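Local coordinates for protein enoyl-CoA hydratase, EchA12_1 (Mycobacterium marinum M, PDB 3QRE) that probably hydrates the double bond of enoyl-CoA thioesters in fatty acid metabolism, as a member of the crotonase-like enoyl-CoA hydratase/isomerase family, at residues V31-T36 with A41-N46; F45-R50 with P56-G61; A60-A65 with P123-M128. All blocks are in the same frame, centred on the assembly; numbering follows the deposited sequence.

Interaction 1: residues V31-T36 with A41-N46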
ATOM      1  N   VAL A  31      27.781   8.050  18.893  1.00 47.86           N
ATOM      2  CA  VAL A  31      26.432   7.593  19.214  1.00 46.68           C
ATOM      3  C   VAL A  31      26.285   7.436  20.734  1.00 47.11           C
ATOM      4  O   VAL A  31      27.072   6.732  21.363  1.00 47.87           O
ATOM      5  CB  VAL A  31      26.107   6.238  18.481  1.00 46.17           C
ATOM      6  CG1 VAL A  31      24.744   5.709  18.874  1.00 45.41           C
ATOM      7  CG2 VAL A  31      26.183   6.396  16.981  1.00 44.05           C
ATOM      8  N   LEU A  32      25.283   8.089  21.316  1.00 46.77           N
ATOM      9  CA  LEU A  32      25.000   7.946  22.745  1.00 47.01           C
ATOM     10  C   LEU A  32      24.028   6.806  23.028  1.00 46.75           C
ATOM     11  O   LEU A  32      23.119   6.517  22.227  1.00 45.35           O
ATOM     12  CB  LEU A  32      24.425   9.242  23.316  1.00 47.45           C
ATOM     13  CG  LEU A  32      25.212  10.518  23.025  1.00 48.55           C
ATOM     14  CD1 LEU A  32      24.399  11.735  23.434  1.00 48.29           C
ATOM     15  CD2 LEU A  32      26.586  10.482  23.734  1.00 50.65           C
ATOM     16  N   TYR A  33      24.215   6.179  24.189  1.00 47.23           N
ATOM     17  CA  TYR A  33      23.394   5.069  24.613  1.00 46.87           C
ATOM     18  C   TYR A  33      22.833   5.282  26.035  1.00 48.43           C
ATOM     19  O   TYR A  33      23.568   5.521  26.985  1.00 49.20           O
ATOM     20  CB  TYR A  33      24.223   3.793  24.548  1.00 46.30           C
ATOM     21  CG  TYR A  33      23.470   2.544  24.930  1.00 45.22           C
ATOM     22  CD1 TYR A  33      22.997   1.684  23.945  1.00 42.94           C
ATOM     23  CD2 TYR A  33      23.238   2.210  26.280  1.00 43.55           C
ATOM     24  CE1 TYR A  33      22.305   0.517  24.267  1.00 42.35           C
ATOM     25  CE2 TYR A  33      22.533   1.042  26.619  1.00 43.86           C
ATOM     26  CZ  TYR A  33      22.067   0.199  25.590  1.00 43.39           C
ATOM     27  OH  TYR A  33      21.386  -0.967  25.855  1.00 42.47           O
ATOM     28  N   GLU A  34      21.523   5.149  26.175  1.00 48.94           N
ATOM     29  CA  GLU A  34      20.878   5.335  27.463  1.00 50.57           C
ATOM     30  C   GLU A  34      19.713   4.359  27.638  1.00 50.07           C
ATOM     31  O   GLU A  34      18.911   4.169  26.725  1.00 49.49           O
ATOM     32  CB  GLU A  34      20.409   6.785  27.590  1.00 51.06           C
ATOM     33  CG  GLU A  34      19.534   7.084  28.790  1.00 54.47           C
ATOM     34  CD  GLU A  34      18.959   8.500  28.759  1.00 59.00           C
ATOM     35  OE1 GLU A  34      19.511   9.379  28.044  1.00 60.21           O
ATOM     36  OE2 GLU A  34      17.944   8.731  29.456  1.00 62.11           O
ATOM     37  N   ALA A  35      19.630   3.744  28.814  1.00 50.74           N
ATOM     38  CA  ALA A  35      18.546   2.807  29.126  1.00 50.66           C
ATOM     39  C   ALA A  35      17.552   3.380  30.159  1.00 51.38           C
ATOM     40  O   ALA A  35      17.962   3.819  31.238  1.00 52.27           O
ATOM     41  CB  ALA A  35      19.142   1.493  29.615  1.00 50.80           C
ATOM     42  N   THR A  36      16.256   3.382  29.838  1.00 51.01           N
ATOM     43  CA  THR A  36      15.238   3.827  30.800  1.00 51.68           C
ATOM     44  C   THR A  36      14.946   2.710  31.838  1.00 52.60           C
ATOM     45  O   THR A  36      15.299   1.530  31.606  1.00 51.80           O
ATOM     46  CB  THR A  36      13.905   4.300  30.126  1.00 51.12           C
ATOM     47  OG1 THR A  36      13.255   3.198  29.482  1.00 50.59           O
ATOM     48  CG2 THR A  36      14.149   5.404  29.126  1.00 50.99           C
ATOM     49  N   ALA A  41      16.087   1.106  25.343  1.00 36.32           N
ATOM     50  CA  ALA A  41      17.389   1.637  24.948  1.00 35.76           C
ATOM     51  C   ALA A  41      17.230   2.834  23.992  1.00 35.43           C
ATOM     52  O   ALA A  41      16.689   2.697  22.886  1.00 34.68           O
ATOM     53  CB  ALA A  41      18.230   0.536  24.280  1.00 34.89           C
ATOM     54  N   ILE A  42      17.710   4.001  24.417  1.00 36.01           N
ATOM     55  CA  ILE A  42      17.684   5.208  23.594  1.00 35.82           C
ATOM     56  C   ILE A  42      19.044   5.402  22.929  1.00 36.16           C
ATOM     57  O   ILE A  42      20.077   5.549  23.605  1.00 36.93           O
ATOM     58  CB  ILE A  42      17.304   6.465  24.411  1.00 36.76           C
ATOM     59  CG1 ILE A  42      15.965   6.237  25.126  1.00 37.15           C
ATOM     60  CG2 ILE A  42      17.283   7.718  23.500  1.00 36.20           C
ATOM     61  CD1 ILE A  42      15.570   7.350  26.093  1.00 39.34           C
ATOM     62  N   ILE A  43      19.029   5.387  21.598  1.00 35.46           N
ATOM     63  CA  ILE A  43      20.226   5.483  20.797  1.00 34.37           C
ATOM     64  C   ILE A  43      20.143   6.807  20.050  1.00 35.20           C
ATOM     65  O   ILE A  43      19.163   7.086  19.327  1.00 34.58           O
ATOM     66  CB  ILE A  43      20.334   4.269  19.849  1.00 34.14           C
ATOM     67  CG1 ILE A  43      20.380   2.977  20.686  1.00 34.45           C
ATOM     68  CG2 ILE A  43      21.525   4.400  18.883  1.00 29.65           C
ATOM     69  CD1 ILE A  43      20.588   1.699  19.861  1.00 34.00           C
ATOM     70  N   THR A  44      21.169   7.628  20.246  1.00 36.26           N
ATOM     71  CA  THR A  44      21.170   9.004  19.776  1.00 37.25           C
ATOM     72  C   THR A  44      22.383   9.285  18.901  1.00 38.17           C
ATOM     73  O   THR A  44      23.531   9.181  19.372  1.00 38.81           O
ATOM     74  CB  THR A  44      21.116   9.998  20.980  1.00 38.42           C
ATOM     75  OG1 THR A  44      20.003   9.659  21.821  1.00 38.96           O
ATOM     76  CG2 THR A  44      20.988  11.474  20.516  1.00 37.00           C
ATOM     77  N   PHE A  45      22.131   9.624  17.628  1.00 38.24           N
ATOM     78  CA  PHE A  45      23.195  10.149  16.759  1.00 39.33           C
ATOM     79  C   PHE A  45      23.682  11.483  17.327  1.00 40.70           C
ATOM     80  O   PHE A  45      22.888  12.400  17.567  1.00 40.89           O
ATOM     81  CB  PHE A  45      22.738  10.330  15.304  1.00 38.65           C
ATOM     82  CG  PHE A  45      22.248   9.061  14.642  1.00 38.49           C
ATOM     83  CD1 PHE A  45      23.018   7.897  14.655  1.00 37.72           C
ATOM     84  CD2 PHE A  45      21.015   9.043  13.998  1.00 38.44           C
ATOM     85  CE1 PHE A  45      22.573   6.749  14.040  1.00 36.86           C
ATOM     86  CE2 PHE A  45      20.549   7.895  13.383  1.00 37.54           C
ATOM     87  CZ  PHE A  45      21.335   6.742  13.401  1.00 38.67           C
ATOM     88  N   ASN A  46      24.991  11.572  17.542  1.00 42.15           N
ATOM     89  CA  ASN A  46      25.593  12.680  18.278  1.00 43.58           C
ATOM     90  C   ASN A  46      26.672  13.415  17.495  1.00 44.14           C
ATOM     91  O   ASN A  46      27.751  13.690  18.008  1.00 45.13           O
ATOM     92  CB  ASN A  46      26.154  12.189  19.625  1.00 44.10           C
ATOM     93  CG  ASN A  46      26.601  13.336  20.523  1.00 45.58           C
ATOM     94  OD1 ASN A  46      25.962  14.389  20.568  1.00 46.28           O
ATOM     95  ND2 ASN A  46      27.699  13.135  21.239  1.00 45.52           N
TER

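Interaction 2: residues F45-R50 with P56-G61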
ATOM      1  N   PHE A  45      22.131   9.624  17.628  1.00 38.24           N
ATOM      2  CA  PHE A  45      23.195  10.149  16.759  1.00 39.33           C
ATOM      3  C   PHE A  45      23.682  11.483  17.327  1.00 40.70           C
ATOM      4  O   PHE A  45      22.888  12.400  17.567  1.00 40.89           O
ATOM      5  CB  PHE A  45      22.738  10.330  15.304  1.00 38.65           C
ATOM      6  CG  PHE A  45      22.248   9.061  14.642  1.00 38.49           C
ATOM      7  CD1 PHE A  45      23.018   7.897  14.655  1.00 37.72           C
ATOM      8  CD2 PHE A  45      21.015   9.043  13.998  1.00 38.44           C
ATOM      9  CE1 PHE A  45      22.573   6.749  14.040  1.00 36.86           C
ATOM     10  CE2 PHE A  45      20.549   7.895  13.383  1.00 37.54           C
ATOM     11  CZ  PHE A  45      21.335   6.742  13.401  1.00 38.67           C
ATOM     12  N   ASN A  46      24.991  11.572  17.542  1.00 42.15           N
ATOM     13  CA  ASN A  46      25.593  12.680  18.278  1.00 43.58           C
ATOM     14  C   ASN A  46      26.672  13.415  17.495  1.00 44.14           C
ATOM     15  O   ASN A  46      27.751  13.690  18.008  1.00 45.13           O
ATOM     16  CB  ASN A  46      26.154  12.189  19.625  1.00 44.10           C
ATOM     17  CG  ASN A  46      26.601  13.336  20.523  1.00 45.58           C
ATOM     18  OD1 ASN A  46      25.962  14.389  20.568  1.00 46.28           O
ATOM     19  ND2 ASN A  46      27.699  13.135  21.239  1.00 45.52           N
ATOM     20  N   ARG A  47      26.367  13.723  16.245  1.00 44.13           N
ATOM     21  CA  ARG A  47      27.192  14.606  15.435  1.00 44.51           C
ATOM     22  C   ARG A  47      26.317  15.721  14.889  1.00 44.21           C
ATOM     23  O   ARG A  47      26.206  15.889  13.676  1.00 43.57           O
ATOM     24  CB  ARG A  47      27.835  13.821  14.292  1.00 44.51           C
ATOM     25  CG  ARG A  47      28.844  12.777  14.748  1.00 46.86           C
ATOM     26  CD  ARG A  47      30.032  13.446  15.477  1.00 50.43           C
ATOM     27  NE  ARG A  47      31.147  12.520  15.632  1.00 51.61           N
ATOM     28  CZ  ARG A  47      31.621  12.094  16.800  1.00 53.55           C
ATOM     29  NH1 ARG A  47      31.089  12.524  17.944  1.00 51.74           N
ATOM     30  NH2 ARG A  47      32.640  11.236  16.816  1.00 55.30           N
ATOM     31  N   ALA A  48      25.699  16.481  15.795  1.00 45.09           N
ATOM     32  CA  ALA A  48      24.734  17.518  15.417  1.00 45.85           C
ATOM     33  C   ALA A  48      25.318  18.573  14.485  1.00 47.06           C
ATOM     34  O   ALA A  48      24.624  19.001  13.558  1.00 47.56           O
ATOM     35  CB  ALA A  48      24.110  18.168  16.642  1.00 46.51           C
ATOM     36  N   ASP A  49      26.583  18.965  14.702  1.00 48.17           N
ATOM     37  CA  ASP A  49      27.258  19.959  13.840  1.00 48.81           C
ATOM     38  C   ASP A  49      27.122  19.639  12.343  1.00 48.38           C
ATOM     39  O   ASP A  49      27.053  20.560  11.530  1.00 49.31           O
ATOM     40  CB  ASP A  49      28.737  20.164  14.219  1.00 49.63           C
ATOM     41  N   ARG A  50      27.065  18.359  11.965  1.00 47.02           N
ATOM     42  CA  ARG A  50      26.873  18.018  10.536  1.00 45.98           C
ATOM     43  C   ARG A  50      25.502  17.385  10.244  1.00 43.83           C
ATOM     44  O   ARG A  50      25.366  16.561   9.341  1.00 42.87           O
ATOM     45  CB  ARG A  50      28.016  17.137  10.003  1.00 46.53           C
ATOM     46  CG  ARG A  50      28.338  15.930  10.885  1.00 48.50           C
ATOM     47  CD  ARG A  50      28.802  14.735  10.070  1.00 51.12           C
ATOM     48  NE  ARG A  50      29.228  13.647  10.955  1.00 55.59           N
ATOM     49  CZ  ARG A  50      29.462  12.394  10.573  1.00 56.08           C
ATOM     50  NH1 ARG A  50      29.299  12.033   9.309  1.00 58.36           N
ATOM     51  NH2 ARG A  50      29.852  11.493  11.459  1.00 56.94           N
ATOM     52  N   PRO A  56      31.682   6.711   9.147  1.00 43.42           N
ATOM     53  CA  PRO A  56      32.177   5.495   9.778  1.00 43.35           C
ATOM     54  C   PRO A  56      32.121   5.555  11.295  1.00 43.06           C
ATOM     55  O   PRO A  56      31.879   4.528  11.927  1.00 43.05           O
ATOM     56  CB  PRO A  56      33.625   5.395   9.276  1.00 44.56           C
ATOM     57  CG  PRO A  56      33.956   6.723   8.738  1.00 44.89           C
ATOM     58  CD  PRO A  56      32.687   7.310   8.247  1.00 43.97           C
ATOM     59  N   ASP A  57      32.330   6.740  11.864  1.00 42.58           N
ATOM     60  CA  ASP A  57      32.171   6.937  13.313  1.00 42.69           C
ATOM     61  C   ASP A  57      30.732   6.661  13.749  1.00 41.02           C
ATOM     62  O   ASP A  57      30.491   5.977  14.746  1.00 40.70           O
ATOM     63  CB  ASP A  57      32.628   8.343  13.781  1.00 42.83           C
ATOM     64  CG  ASP A  57      31.897   9.499  13.048  1.00 43.75           C
ATOM     65  OD1 ASP A  57      31.887  10.636  13.568  1.00 44.64           O
ATOM     66  OD2 ASP A  57      31.356   9.287  11.942  1.00 43.43           O
ATOM     67  N   LEU A  58      29.792   7.189  12.975  1.00 40.34           N
ATOM     68  CA  LEU A  58      28.378   7.075  13.270  1.00 39.26           C
ATOM     69  C   LEU A  58      27.909   5.637  13.084  1.00 38.28           C
ATOM     70  O   LEU A  58      27.149   5.135  13.896  1.00 37.44           O
ATOM     71  CB  LEU A  58      27.581   8.012  12.380  1.00 39.21           C
ATOM     72  CG  LEU A  58      26.332   8.516  13.092  1.00 40.49           C
ATOM     73  CD1 LEU A  58      26.713   9.575  14.165  1.00 39.12           C
ATOM     74  CD2 LEU A  58      25.360   9.071  12.085  1.00 40.86           C
ATOM     75  N   ALA A  59      28.403   4.987  12.032  1.00 37.63           N
ATOM     76  CA  ALA A  59      28.109   3.600  11.766  1.00 37.65           C
ATOM     77  C   ALA A  59      28.568   2.702  12.911  1.00 38.24           C
ATOM     78  O   ALA A  59      27.740   1.968  13.494  1.00 38.00           O
ATOM     79  CB  ALA A  59      28.720   3.144  10.420  1.00 37.96           C
ATOM     80  N   ALA A  60      29.857   2.778  13.253  1.00 38.78           N
ATOM     81  CA  ALA A  60      30.421   1.967  14.334  1.00 39.44           C
ATOM     82  C   ALA A  60      29.721   2.186  15.685  1.00 39.64           C
ATOM     83  O   ALA A  60      29.529   1.238  16.473  1.00 39.68           O
ATOM     84  CB  ALA A  60      31.938   2.177  14.455  1.00 40.23           C
ATOM     85  N   GLY A  61      29.331   3.426  15.955  1.00 39.60           N
ATOM     86  CA  GLY A  61      28.621   3.717  17.205  1.00 39.52           C
ATOM     87  C   GLY A  61      27.263   3.043  17.166  1.00 38.37           C
ATOM     88  O   GLY A  61      26.872   2.366  18.113  1.00 39.26           O
TER

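Interaction 3: residues A60-A65 with P123-M128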
ATOM      1  N   ALA A  60      29.857   2.778  13.253  1.00 38.78           N
ATOM      2  CA  ALA A  60      30.421   1.967  14.334  1.00 39.44           C
ATOM      3  C   ALA A  60      29.721   2.186  15.685  1.00 39.64           C
ATOM      4  O   ALA A  60      29.529   1.238  16.473  1.00 39.68           O
ATOM      5  CB  ALA A  60      31.938   2.177  14.455  1.00 40.23           C
ATOM      6  N   GLY A  61      29.331   3.426  15.955  1.00 39.60           N
ATOM      7  CA  GLY A  61      28.621   3.717  17.205  1.00 39.52           C
ATOM      8  C   GLY A  61      27.263   3.043  17.166  1.00 38.37           C
ATOM      9  O   GLY A  61      26.872   2.366  18.113  1.00 39.26           O
ATOM     10  N   PHE A  62      26.567   3.215  16.047  1.00 37.76           N
ATOM     11  CA  PHE A  62      25.254   2.632  15.812  1.00 37.30           C
ATOM     12  C   PHE A  62      25.231   1.096  15.953  1.00 36.79           C
ATOM     13  O   PHE A  62      24.394   0.556  16.674  1.00 36.57           O
ATOM     14  CB  PHE A  62      24.743   3.046  14.423  1.00 37.04           C
ATOM     15  CG  PHE A  62      23.338   2.564  14.114  1.00 36.70           C
ATOM     16  CD1 PHE A  62      22.252   2.954  14.908  1.00 37.75           C
ATOM     17  CD2 PHE A  62      23.099   1.731  13.036  1.00 36.67           C
ATOM     18  CE1 PHE A  62      20.942   2.512  14.623  1.00 37.11           C
ATOM     19  CE2 PHE A  62      21.786   1.277  12.755  1.00 36.98           C
ATOM     20  CZ  PHE A  62      20.712   1.682  13.547  1.00 34.13           C
ATOM     21  N   TYR A  63      26.151   0.410  15.273  1.00 36.92           N
ATOM     22  CA  TYR A  63      26.243  -1.051  15.348  1.00 36.83           C
ATOM     23  C   TYR A  63      26.489  -1.519  16.761  1.00 37.31           C
ATOM     24  O   TYR A  63      25.810  -2.448  17.235  1.00 37.31           O
ATOM     25  CB  TYR A  63      27.324  -1.605  14.436  1.00 37.10           C
ATOM     26  CG  TYR A  63      27.088  -1.278  12.984  1.00 36.88           C
ATOM     27  CD1 TYR A  63      25.776  -1.118  12.488  1.00 35.92           C
ATOM     28  CD2 TYR A  63      28.156  -1.148  12.102  1.00 36.78           C
ATOM     29  CE1 TYR A  63      25.533  -0.830  11.158  1.00 34.72           C
ATOM     30  CE2 TYR A  63      27.935  -0.839  10.767  1.00 38.28           C
ATOM     31  CZ  TYR A  63      26.607  -0.687  10.294  1.00 37.44           C
ATOM     32  OH  TYR A  63      26.372  -0.381   8.965  1.00 36.49           O
ATOM     33  N   ALA A  64      27.415  -0.848  17.442  1.00 37.12           N
ATOM     34  CA  ALA A  64      27.815  -1.251  18.781  1.00 37.61           C
ATOM     35  C   ALA A  64      26.660  -1.012  19.738  1.00 36.78           C
ATOM     36  O   ALA A  64      26.387  -1.840  20.595  1.00 37.04           O
ATOM     37  CB  ALA A  64      29.104  -0.497  19.232  1.00 37.52           C
ATOM     38  N   ALA A  65      25.974   0.117  19.566  1.00 36.66           N
ATOM     39  CA  ALA A  65      24.827   0.466  20.401  1.00 36.42           C
ATOM     40  C   ALA A  65      23.678  -0.523  20.206  1.00 36.28           C
ATOM     41  O   ALA A  65      23.181  -1.071  21.185  1.00 36.33           O
ATOM     42  CB  ALA A  65      24.379   1.903  20.139  1.00 36.40           C
ATOM     43  N   PRO A 123      22.083  -3.014   4.716  1.00 34.20           N
ATOM     44  CA  PRO A 123      21.202  -1.864   4.993  1.00 33.09           C
ATOM     45  C   PRO A 123      20.009  -2.161   5.940  1.00 32.80           C
ATOM     46  O   PRO A 123      19.610  -1.287   6.750  1.00 31.27           O
ATOM     47  CB  PRO A 123      20.671  -1.508   3.599  1.00 34.03           C
ATOM     48  CG  PRO A 123      21.797  -1.966   2.629  1.00 33.73           C
ATOM     49  CD  PRO A 123      22.354  -3.199   3.267  1.00 33.94           C
ATOM     50  N   HIS A 124      19.482  -3.389   5.849  1.00 31.23           N
ATOM     51  CA  HIS A 124      18.235  -3.765   6.511  1.00 30.05           C
ATOM     52  C   HIS A 124      18.428  -4.651   7.751  1.00 29.86           C
ATOM     53  O   HIS A 124      17.507  -5.348   8.174  1.00 28.32           O
ATOM     54  CB  HIS A 124      17.340  -4.502   5.513  1.00 29.23           C
ATOM     55  CG  HIS A 124      17.883  -5.823   5.101  1.00 29.17           C
ATOM     56  ND1 HIS A 124      19.215  -6.009   4.795  1.00 28.67           N
ATOM     57  CD2 HIS A 124      17.284  -7.025   4.927  1.00 30.50           C
ATOM     58  CE1 HIS A 124      19.415  -7.266   4.442  1.00 28.69           C
ATOM     59  NE2 HIS A 124      18.263  -7.908   4.521  1.00 30.21           N
ATOM     60  N   PHE A 125      19.617  -4.622   8.336  1.00 30.27           N
ATOM     61  CA  PHE A 125      19.898  -5.531   9.443  1.00 31.11           C
ATOM     62  C   PHE A 125      18.994  -5.269  10.670  1.00 29.68           C
ATOM     63  O   PHE A 125      18.670  -6.184  11.419  1.00 29.58           O
ATOM     64  CB  PHE A 125      21.395  -5.495   9.808  1.00 32.78           C
ATOM     65  CG  PHE A 125      21.711  -4.589  10.940  1.00 35.77           C
ATOM     66  CD1 PHE A 125      21.884  -5.110  12.235  1.00 40.89           C
ATOM     67  CD2 PHE A 125      21.830  -3.232  10.734  1.00 37.46           C
ATOM     68  CE1 PHE A 125      22.160  -4.262  13.314  1.00 42.00           C
ATOM     69  CE2 PHE A 125      22.118  -2.384  11.789  1.00 41.17           C
ATOM     70  CZ  PHE A 125      22.270  -2.899  13.097  1.00 40.50           C
ATOM     71  N   VAL A 126      18.566  -4.024  10.851  1.00 29.26           N
ATOM     72  CA  VAL A 126      17.571  -3.684  11.889  1.00 28.60           C
ATOM     73  C   VAL A 126      16.269  -4.495  11.790  1.00 28.52           C
ATOM     74  O   VAL A 126      15.652  -4.843  12.829  1.00 29.20           O
ATOM     75  CB  VAL A 126      17.335  -2.162  11.952  1.00 28.32           C
ATOM     76  CG1 VAL A 126      16.050  -1.828  12.616  1.00 29.92           C
ATOM     77  CG2 VAL A 126      18.487  -1.492  12.707  1.00 25.57           C
ATOM     78  N   THR A 127      15.875  -4.834  10.561  1.00 27.40           N
ATOM     79  CA  THR A 127      14.692  -5.654  10.352  1.00 26.97           C
ATOM     80  C   THR A 127      14.877  -7.085  10.825  1.00 27.93           C
ATOM     81  O   THR A 127      13.907  -7.810  10.950  1.00 28.71           O
ATOM     82  CB  THR A 127      14.210  -5.693   8.872  1.00 27.18           C
ATOM     83  OG1 THR A 127      15.041  -6.578   8.109  1.00 26.42           O
ATOM     84  CG2 THR A 127      14.171  -4.297   8.224  1.00 24.33           C
ATOM     85  N   MET A 128      16.106  -7.510  11.086  1.00 28.64           N
ATOM     86  CA  MET A 128      16.343  -8.915  11.471  1.00 29.41           C
ATOM     87  C   MET A 128      16.636  -9.062  12.963  1.00 29.09           C
ATOM     88  O   MET A 128      16.997 -10.141  13.427  1.00 29.81           O
ATOM     89  CB  MET A 128      17.478  -9.506  10.623  1.00 30.19           C
ATOM     90  CG  MET A 128      17.128  -9.511   9.134  1.00 32.66           C
ATOM     91  SD  MET A 128      18.351 -10.239   8.018  1.00 37.12           S
ATOM     92  CE  MET A 128      19.748  -9.118   8.094  1.00 36.72           C
TER

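Interaction 1: residues V31-T36 with A41-N46
Val31 to Ala35 pair with Phe45 to Ala41 as the two arms of an antiparallel beta hairpin, the strands running at 163° to each other. Strand 31-35 is the outermost strand of the main sheet within the chain; strand 40-45 lies inside it, its other edge bonded to strand 77-82.

Four backbone hydrogen bonds join the arms. Leu32 and Thr44 exchange a reciprocal pair, and so do Glu34 and Ile42. The bond from Ile42 N to Glu34 O is short, 2.6 Å, and almost straight at 173°. Beside these bonds, CA-H groups lean on carbonyls already used by the amides, as where Val31 CA lies 3.3 Å from Thr44 O.

Apolar contacts fill the face that carries Val31, Tyr33, Ala41, Ile43 and Phe45 and that is covered by helix 56-71. Branched and aromatic residues suit a strand packed against a helix. With Val31 CG1 opposite the backbone N (chi1 176°), this methyl comes within 3.5 Å of Ile43 CG2, while Val31 CG2 lies at the edge of the Phe45 ring, 4.2 Å from Phe45 CD1. The ring of Tyr33 leans across to Ala41, whose small CB accepts it: Tyr33 OH is 3.8 Å from Ala41 CB.

The face of Leu32, Glu34, Ile42 and Thr44 mixes apolar and polar side chains, and Leu32 and Glu34 are exposed. Ile42 packs on Met222 and Leu226 of helix 221-235, and beyond the strand end Thr36 CG2 touches Ile42 CD1 at 3.9 Å. The hydroxyl of Thr36 turns instead to Glu230 and to the backbone of Val40. At the far end, Leu32 lies across the amide of Asn46, whose ND2 is engaged by Asp29 O; Leu32 CD2 stands 3.8 Å from Asn46 ND2.

Interaction 2: residues F45-R50 with P56-G61
Phe45 and Leu58 make the tight, buried side of this contact. Their side chains cross at about a right angle, and the CD2 methyl of Leu58 sits obliquely to the phenyl ring, 3.7 Å from Phe45 CD1. Leu58 CG is equally near that ring carbon, so the branch point of the leucine as well as one methyl bears on the ring. The other methyl, Leu58 CD1, reaches the aliphatic part of Arg47 and lies 3.9 Å from its CG. A leucine fits here because its forked end can serve an aromatic ring and an arginine stem together.

These residues stand where strand 40-45 gives way, through a loop, to helix 56-71, the first half of a beta-alpha-beta crossover that returns to the parallel neighbour strand 77-82. The loop is folded back by a turn in which Arg50 N bonds to Arg47 O, and Asn52 takes the backbone N of Arg47.

Nearer solvent the contact changes to charge. Asp57, in the first turn of the helix, forms a salt-bridge network with Arg47 and Arg50, both coming from the loop. Arg47 NE donates to Asp57 OD1 at 2.9 Å, nearly along the C-O axis but 20° out of the guanidinium plane. Arg50 uses NH2 at the edge of its guanidinium, 2.7 Å from Asp57 OD2, in a weak, angled bond. Its plane lies only 17° from that of the carboxylate, against 44° for Arg47. OD2 also receives a weak bond from Leu58 N, so the carboxylate, flanked by cations and by a helix-start amide, is probably kept ionised. Arg47 NH1 goes on to Gln28 O, and Arg50 NH1 weakly to Trp54 O.

Interaction 3: residues A60-A65 with P123-M128
Tyr63 turns the edge of its ring to the face of Phe125 in an offset edge-to-face pair, with centroids 5.6 Å apart and planes at 84°. The nearest carbons are Tyr63 CE1 and Phe125 CE2, at 3.8 Å. That same CE2 also meets Phe62 CE2 at 3.8 Å, this time at the edge of the Phe125 ring, so one corner of Phe125 meets both Phe62 and Tyr63, which follow each other on helix 56-71. Val126 adds a methyl: its CG2 lies 4.0 Å from Phe62 CZ and approaches that ring obliquely.

Outside this shell, Phe62 is swung off the helix with CG opposite its backbone N (chi1 -176°), and it also rests on Gln148 of helix 144-151. Tyr63 touches Arg121. The opposing residues sit on a 3-10 turn, tightened where His124 O accepts from both Thr127 N and Thr127 OG1, the latter at 2.8 Å. Lys245 secures the same turn through Val126 O.

With no hydrogen bond between the two segments, cohesion comes from dispersion among the buried Phe62, Phe125 and Val126, and probably from the partly positive C-H edge of Tyr63 facing the pi cloud of Phe125.

How the interactions relate
Helix 56-71 ties the three together: its first turn serves interaction 2, the next interaction 3, and the hairpin of interaction 1 packs alongside it. Phe45 and Asn46 belong to interactions 1 and 2, while Ala60 and Gly61 belong to 2 and 3. The centres of interactions 1 and 2 are about 12 Å apart, and interaction 3 is about 13 Å from each. Val31 CG2 approaches Phe62 N to 3.3 Å, and Phe45 CE1 lies 3.9 Å from Phe62 CD1, so that Phe62, which also meets Phe125 and Val126, links the Phe45 end of the hairpin to segment 123-128. The three join sheet edge, helix and 3-10 segment 125-128 in a crotonase-like fold.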